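Putative transcriptional regulator protein, LacI family (Rhizobium etli, PDB 3MIZ) probably acts as a DNA-binding repressor that recognises cis-regulatory sites, its periplasmic-binding-protein-like domain being the part expected to sense an effector. Local coordinates at residues R132-I137 with A200-N205; S228-D233 with E245-A250; Y136-P141 with L167-G172. One frame throughout, in Å; residues are numbered along the deposited sequence.

Three contacts stand side by side in one lobe of the periplasmic-binding-protein fold. Interactions 1 and 3 share strand 134-138, which 200-203 and 167-174 flank as parallel neighbours; their centres lie about 8 Å apart, and Ile134 O is probably bonded to Ser168 N (3.0 Å). Interaction 2 begins one strand further on, its centre about 11 Å from that of interaction 1. Probable bonds Ile201 N to Ser228 O and Ser203 N to Val230 O, both 2.9 Å, join the two. Interactions 2 and 3 do not touch, their nearest atoms being about 6 Å apart. In LacI-family relatives the effector binds in the cleft between the two lobes.

Interaction 1: residues R132-I137 with A200-N205; sequences RRIGYI and AIMSGN
Ala200 begins the pairing: its CB meets Ile134 CD1 at 3.6 Å, the isoleucine's second torsion (chi2 -65°) turning that methyl toward the alanine. Ala200 O takes the amide of Gly135 (Gly135 N to Ala200 O, 2.8 Å) and lies near Ile134 CA as well. Ala200 N, by contrast, is buried and finds no partner in the model. Ile201 stands opposite Gly135, which offers no side chain; its CG2 instead reaches along the same face to Ile137 CG1 at 4.3 Å. Met202, modelled as selenomethionine, is gripped through both backbone polar atoms. Its N donates to Gly135 O at 2.7 Å, coming from above the carbonyl plane and nearly straight at the hydrogen, while Met202 O accepts the longer bond from Ile137 N, 3.1 Å. On the face shared with Ile134 and Ala200, Met202 CB touches Tyr136 CD1 at 3.6 Å, the tyrosine, its CG anti to the backbone N (chi1 -172°), crossing the selenomethionine side chain at a slant. Ser203 closes the strand, its OG bonding to Asn205 O at 2.7 Å; in the loop that follows, Gly204 N reaches Ile137 O at 2.8 Å in a weak, bent bond (124° at the hydrogen). Asn205 then caps helix 206-217, its OD1 accepting from Met208 N. These parallel bridges join central strands of the lobe's sheet, with 167-174 lying next to 134-138 and 228-230 next to 200-203. Helices 115-127 and 144-160 cover the face of Ala200, Met202, Ile134 and Tyr136, where Phe153 meets the Tyr136 ring; helix 206-217 covers the face bearing Ile137 and Ser203.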
# COMPACT_ATOMS: atom_id res chain seq x y z
N ARG A 132 6.54 32.11 -6.71
CA ARG A 132 7.93 32.51 -6.90
C ARG A 132 8.81 32.08 -5.74
O ARG A 132 10.04 32.00 -5.87
CB ARG A 132 7.99 34.02 -7.11
CG ARG A 132 7.13 34.52 -8.27
CD ARG A 132 7.76 34.21 -9.61
NE ARG A 132 7.01 34.74 -10.75
CZ ARG A 132 6.03 34.10 -11.37
NH1 ARG A 132 5.68 32.88 -10.98
NH2 ARG A 132 5.41 34.66 -12.41
N ARG A 133 8.19 31.84 -4.58
CA ARG A 133 8.90 31.36 -3.40
C ARG A 133 8.36 29.94 -3.25
O ARG A 133 7.25 29.75 -2.75
CB ARG A 133 8.53 32.18 -2.16
CG ARG A 133 8.96 33.63 -2.17
CD ARG A 133 8.53 34.29 -0.87
NE ARG A 133 9.01 35.67 -0.74
CZ ARG A 133 8.73 36.46 0.29
NH1 ARG A 133 7.98 36.01 1.28
NH2 ARG A 133 9.21 37.70 0.33
N ILE A 134 9.13 28.95 -3.70
CA ILE A 134 8.69 27.56 -3.65
C ILE A 134 9.51 26.69 -2.71
O ILE A 134 10.73 26.81 -2.65
CB ILE A 134 8.77 26.92 -5.06
CG1 ILE A 134 8.11 27.83 -6.10
CG2 ILE A 134 8.11 25.54 -5.04
CD1 ILE A 134 6.65 28.01 -5.88
N GLY A 135 8.83 25.79 -2.00
CA GLY A 135 9.51 24.89 -1.10
C GLY A 135 9.51 23.49 -1.69
O GLY A 135 8.64 23.15 -2.49
N TYR A 136 10.49 22.69 -1.32
CA TYR A 136 10.58 21.32 -1.81
C TYR A 136 11.13 20.46 -0.68
O TYR A 136 12.24 20.69 -0.19
CB TYR A 136 11.52 21.24 -3.02
CG TYR A 136 11.52 19.89 -3.70
CD1 TYR A 136 10.65 19.61 -4.76
CD2 TYR A 136 12.33 18.86 -3.23
CE1 TYR A 136 10.58 18.33 -5.33
CE2 TYR A 136 12.27 17.58 -3.79
CZ TYR A 136 11.39 17.32 -4.83
OH TYR A 136 11.30 16.05 -5.35
N ILE A 137 10.35 19.48 -0.23
CA ILE A 137 10.80 18.59 0.83
C ILE A 137 11.15 17.27 0.16
O ILE A 137 10.28 16.58 -0.40
CB ILE A 137 9.73 18.44 1.92
CG1 ILE A 137 9.37 19.82 2.48
CG2 ILE A 137 10.27 17.59 3.06
CD1 ILE A 137 8.39 19.78 3.64
N ALA A 200 4.11 27.98 -2.07
CA ALA A 200 3.84 26.65 -2.59
C ALA A 200 4.91 25.70 -2.08
O ALA A 200 6.07 26.10 -1.91
CB ALA A 200 3.82 26.66 -4.12
N ILE A 201 4.52 24.47 -1.80
CA ILE A 201 5.48 23.46 -1.33
C ILE A 201 5.27 22.20 -2.14
O ILE A 201 4.14 21.71 -2.29
CB ILE A 201 5.31 23.12 0.17
CG1 ILE A 201 5.73 24.32 1.03
CG2 ILE A 201 6.22 21.92 0.54
CD1 ILE A 201 5.55 24.10 2.53
N MSE A 202 6.36 21.70 -2.70
CA MSE A 202 6.30 20.49 -3.50
C MSE A 202 6.78 19.39 -2.60
O MSE A 202 7.87 19.48 -2.02
CB MSE A 202 7.20 20.60 -4.72
CG MSE A 202 6.71 21.57 -5.76
SE MSE A 202 7.77 21.49 -7.36
CE MSE A 202 7.12 19.84 -8.09
N SER A 203 5.96 18.35 -2.46
CA SER A 203 6.30 17.21 -1.62
C SER A 203 7.04 16.16 -2.44
O SER A 203 6.66 15.86 -3.58
CB SER A 203 5.01 16.61 -1.04
OG SER A 203 5.30 15.52 -0.19
N GLY A 204 8.09 15.60 -1.84
CA GLY A 204 8.87 14.57 -2.51
C GLY A 204 7.94 13.58 -3.18
O GLY A 204 8.15 13.20 -4.33
N ASN A 205 6.91 13.16 -2.44
CA ASN A 205 5.89 12.25 -2.97
C ASN A 205 4.57 12.45 -2.22
O ASN A 205 4.51 13.20 -1.24
CB ASN A 205 6.33 10.78 -2.92
CG ASN A 205 6.45 10.23 -1.51
OD1 ASN A 205 6.06 10.87 -0.54
ND2 ASN A 205 7.00 9.02 -1.40

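Interaction 2: residues S228-D233 with E245-A250; sequences SIVGFD and ELTTAA
Asp233 N donates to Ala249 O over 2.7 Å, the shortest bond between the segments and a somewhat bent one (149° at the hydrogen). It ties the chain leaving strand 228-230, at the edge of the lobe's mixed sheet, to strand 248-250, which belongs to a separate three-stranded sheet with 110-113 and 277-285, consistent with the segments that cross between the lobes in LacI-family proteins. A second bond, Gly231 N to Thr247 O at 3.0 Å, lies in the carbonyl plane and fixes the other end of the pairing. Between them Phe232 and Ala249 make a CH-pi contact: Ala249 CB sits 3.8 Å from the centroid of the Phe232 ring, 9° off its normal and so squarely over one face. Although the CB of Phe232 points away from 245-250, a CG roughly anti to the backbone N (chi1 -153°) brings the ring back over the alanine. Arg149 makes a cation-pi contact with the same ring. A leucine here would probably cost Arg149 that aromatic partner and leave the Ala249 methyl without a flat face to rest on. Thr248 OG1 lies close to Phe232 N but at a poor angle for a bond; its partner is Asp206 OD1. Ahead of Gly231, Leu246 CD1 comes to 3.6 Å from Ile229 O and to 4.2 Å from Ile229 CG2.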
# COMPACT_ATOMS: atom_id res chain seq x y z
N SER A 228 -0.11 26.48 -1.41
CA SER A 228 -0.43 25.43 -2.36
C SER A 228 0.48 24.23 -2.08
O SER A 228 1.61 24.41 -1.63
CB SER A 228 -0.19 25.90 -3.80
OG SER A 228 -1.12 26.91 -4.18
N ILE A 229 -0.02 23.03 -2.33
CA ILE A 229 0.78 21.83 -2.10
C ILE A 229 0.56 20.86 -3.25
O ILE A 229 -0.58 20.64 -3.65
CB ILE A 229 0.39 21.14 -0.78
CG1 ILE A 229 0.64 22.09 0.40
CG2 ILE A 229 1.21 19.86 -0.60
CD1 ILE A 229 0.18 21.56 1.74
N VAL A 230 1.64 20.31 -3.80
CA VAL A 230 1.53 19.34 -4.88
C VAL A 230 2.37 18.13 -4.45
O VAL A 230 3.31 18.28 -3.67
CB VAL A 230 2.02 19.90 -6.25
CG1 VAL A 230 1.15 21.10 -6.67
CG2 VAL A 230 3.49 20.32 -6.16
N GLY A 231 2.02 16.95 -4.93
CA GLY A 231 2.78 15.76 -4.55
C GLY A 231 3.39 15.08 -5.76
O GLY A 231 3.68 15.72 -6.76
N PHE A 232 3.61 13.77 -5.65
CA PHE A 232 4.16 12.99 -6.74
C PHE A 232 3.85 11.51 -6.53
O PHE A 232 3.97 11.00 -5.41
CB PHE A 232 5.68 13.19 -6.84
CG PHE A 232 6.23 12.99 -8.23
CD1 PHE A 232 6.15 11.75 -8.85
CD2 PHE A 232 6.82 14.06 -8.91
CE1 PHE A 232 6.65 11.56 -10.14
CE2 PHE A 232 7.32 13.88 -10.21
CZ PHE A 232 7.24 12.63 -10.82
N ASP A 233 3.45 10.85 -7.62
CA ASP A 233 3.12 9.41 -7.70
C ASP A 233 1.67 9.09 -8.04
O ASP A 233 1.38 8.14 -8.76
CB ASP A 233 3.40 8.69 -6.38
CG ASP A 233 4.87 8.60 -6.03
OD1 ASP A 233 5.74 9.08 -6.79
OD2 ASP A 233 5.14 8.05 -4.94
N GLU A 245 -8.32 17.76 -2.61
CA GLU A 245 -7.73 16.69 -3.41
C GLU A 245 -6.35 17.16 -3.89
O GLU A 245 -6.21 18.26 -4.41
CB GLU A 245 -8.63 16.39 -4.61
CG GLU A 245 -9.95 15.74 -4.26
CD GLU A 245 -9.78 14.32 -3.74
OE1 GLU A 245 -9.13 14.14 -2.69
OE2 GLU A 245 -10.30 13.38 -4.40
N LEU A 246 -5.35 16.29 -3.73
CA LEU A 246 -3.97 16.61 -4.09
C LEU A 246 -3.60 16.60 -5.57
O LEU A 246 -3.75 15.59 -6.27
CB LEU A 246 -3.03 15.65 -3.35
CG LEU A 246 -1.53 15.90 -3.43
CD1 LEU A 246 -1.17 17.20 -2.73
CD2 LEU A 246 -0.80 14.74 -2.77
N THR A 247 -3.09 17.73 -6.05
CA THR A 247 -2.64 17.84 -7.43
C THR A 247 -1.28 17.16 -7.44
O THR A 247 -0.43 17.44 -6.60
CB THR A 247 -2.55 19.31 -7.84
OG1 THR A 247 -3.88 19.84 -7.96
CG2 THR A 247 -1.82 19.46 -9.18
N THR A 248 -1.06 16.27 -8.41
CA THR A 248 0.19 15.51 -8.41
C THR A 248 0.62 15.08 -9.82
O THR A 248 0.01 15.48 -10.81
CB THR A 248 0.01 14.25 -7.51
OG1 THR A 248 1.25 13.58 -7.29
CG2 THR A 248 -0.97 13.28 -8.15
N ALA A 249 1.68 14.28 -9.88
CA ALA A 249 2.19 13.74 -11.13
C ALA A 249 2.02 12.24 -10.96
O ALA A 249 2.57 11.64 -10.03
CB ALA A 249 3.66 14.11 -11.31
N ALA A 250 1.26 11.62 -11.86
CA ALA A 250 1.01 10.19 -11.74
C ALA A 250 2.09 9.33 -12.36
O ALA A 250 2.42 9.47 -13.53
CB ALA A 250 -0.33 9.85 -12.38

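Interaction 3: residues Y136-P141 with L167-G172; sequences YIRLNP and LSISLG
Strand 134-138 pairs in parallel with 167-171 from Tyr136 beside Ile169 to Arg138 beside Leu171, a partly buried contact toward one side of the lobe's sheet. Three backbone bonds carry it: Tyr136 N to Ser168 O (2.8 Å), Ser170 N to Tyr136 O (3.0 Å) and Arg138 N to Ser170 O (2.8 Å). These strands and helix 144-160 between them form a beta-alpha-beta crossover, the repeating element of this fold. At the C-terminal end of the pairing Gly172 N is shared, donating to Arg138 O at 3.2 Å and to a water that in turn donates to that same oxygen. Arg138 lies across Leu171, whose CD2 rests over one face of the guanidinium, offset toward its rim and 3.5 Å from CZ. A bend at chi3 (61°) turns the arginine's end that way, and NH2 has Glu147 as a long, weak ionic partner. Nearer the backbone, Arg138 CD packs on Ile169 CG2. Leu171 CD2 is also pressed against Pro141 CG at 3.3 Å, tighter than usual for carbons. On the opposite face Ile137 CG2 meets Gly172 CA at 3.8 Å.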
# COMPACT_ATOMS: atom_id res chain seq x y z
N TYR A 136 10.49 22.69 -1.32
CA TYR A 136 10.58 21.32 -1.81
C TYR A 136 11.13 20.46 -0.68
O TYR A 136 12.24 20.69 -0.19
CB TYR A 136 11.52 21.24 -3.02
CG TYR A 136 11.52 19.89 -3.70
CD1 TYR A 136 10.65 19.61 -4.76
CD2 TYR A 136 12.33 18.86 -3.23
CE1 TYR A 136 10.58 18.33 -5.33
CE2 TYR A 136 12.27 17.58 -3.79
CZ TYR A 136 11.39 17.32 -4.83
OH TYR A 136 11.30 16.05 -5.35
N ILE A 137 10.35 19.48 -0.23
CA ILE A 137 10.80 18.59 0.83
C ILE A 137 11.15 17.27 0.16
O ILE A 137 10.28 16.58 -0.40
CB ILE A 137 9.73 18.44 1.92
CG1 ILE A 137 9.37 19.82 2.48
CG2 ILE A 137 10.27 17.59 3.06
CD1 ILE A 137 8.39 19.78 3.64
N ARG A 138 12.44 16.96 0.20
CA ARG A 138 13.03 15.79 -0.44
C ARG A 138 12.71 14.39 0.06
O ARG A 138 12.70 14.11 1.26
CB ARG A 138 14.56 15.93 -0.44
CG ARG A 138 15.07 17.20 -1.11
CD ARG A 138 16.54 17.40 -0.82
NE ARG A 138 17.36 16.29 -1.33
CZ ARG A 138 18.67 16.20 -1.14
NH1 ARG A 138 19.31 17.13 -0.45
NH2 ARG A 138 19.35 15.18 -1.67
N LEU A 139 12.48 13.51 -0.90
CA LEU A 139 12.23 12.10 -0.64
C LEU A 139 13.63 11.53 -0.36
O LEU A 139 14.64 12.16 -0.70
CB LEU A 139 11.62 11.44 -1.88
CG LEU A 139 11.34 9.93 -1.88
CD1 LEU A 139 10.30 9.59 -0.84
CD2 LEU A 139 10.86 9.52 -3.27
N ASN A 140 13.68 10.34 0.24
CA ASN A 140 14.94 9.67 0.57
C ASN A 140 15.98 9.82 -0.54
O ASN A 140 15.78 9.32 -1.64
CB ASN A 140 14.68 8.18 0.82
CG ASN A 140 15.82 7.50 1.56
OD1 ASN A 140 16.98 7.87 1.41
ND2 ASN A 140 15.48 6.51 2.37
N PRO A 141 17.10 10.50 -0.26
CA PRO A 141 18.18 10.72 -1.24
C PRO A 141 18.80 9.46 -1.85
O PRO A 141 19.42 9.52 -2.91
CB PRO A 141 19.21 11.53 -0.45
CG PRO A 141 18.38 12.26 0.54
CD PRO A 141 17.39 11.21 0.99
N LEU A 167 14.07 29.59 -3.21
CA LEU A 167 13.65 28.24 -2.86
C LEU A 167 13.94 27.86 -1.41
O LEU A 167 14.83 28.41 -0.76
CB LEU A 167 14.33 27.22 -3.78
CG LEU A 167 14.19 27.24 -5.31
CD1 LEU A 167 12.85 27.84 -5.72
CD2 LEU A 167 15.32 28.03 -5.90
N SER A 168 13.15 26.91 -0.91
CA SER A 168 13.30 26.38 0.43
C SER A 168 13.37 24.87 0.23
O SER A 168 12.34 24.21 0.09
CB SER A 168 12.10 26.72 1.32
OG SER A 168 12.15 28.05 1.79
N ILE A 169 14.59 24.33 0.21
CA ILE A 169 14.77 22.90 0.00
C ILE A 169 15.24 22.24 1.29
O ILE A 169 16.17 22.71 1.94
CB ILE A 169 15.80 22.63 -1.13
CG1 ILE A 169 15.35 23.36 -2.40
CG2 ILE A 169 15.91 21.13 -1.39
CD1 ILE A 169 16.32 23.27 -3.56
N SER A 170 14.58 21.15 1.67
CA SER A 170 14.94 20.45 2.90
C SER A 170 14.75 18.95 2.76
O SER A 170 13.91 18.50 1.98
CB SER A 170 14.07 20.94 4.06
OG SER A 170 14.08 22.36 4.17
N LEU A 171 15.54 18.19 3.51
CA LEU A 171 15.39 16.74 3.50
C LEU A 171 14.20 16.46 4.41
O LEU A 171 13.96 17.19 5.37
CB LEU A 171 16.63 16.05 4.09
CG LEU A 171 17.89 16.01 3.24
CD1 LEU A 171 19.04 15.44 4.07
CD2 LEU A 171 17.64 15.16 2.00
N GLY A 172 13.46 15.40 4.11
CA GLY A 172 12.33 15.05 4.94
C GLY A 172 12.56 13.70 5.60
O GLY A 172 11.87 13.32 6.54
O HOH W 1 15.12 13.59 2.48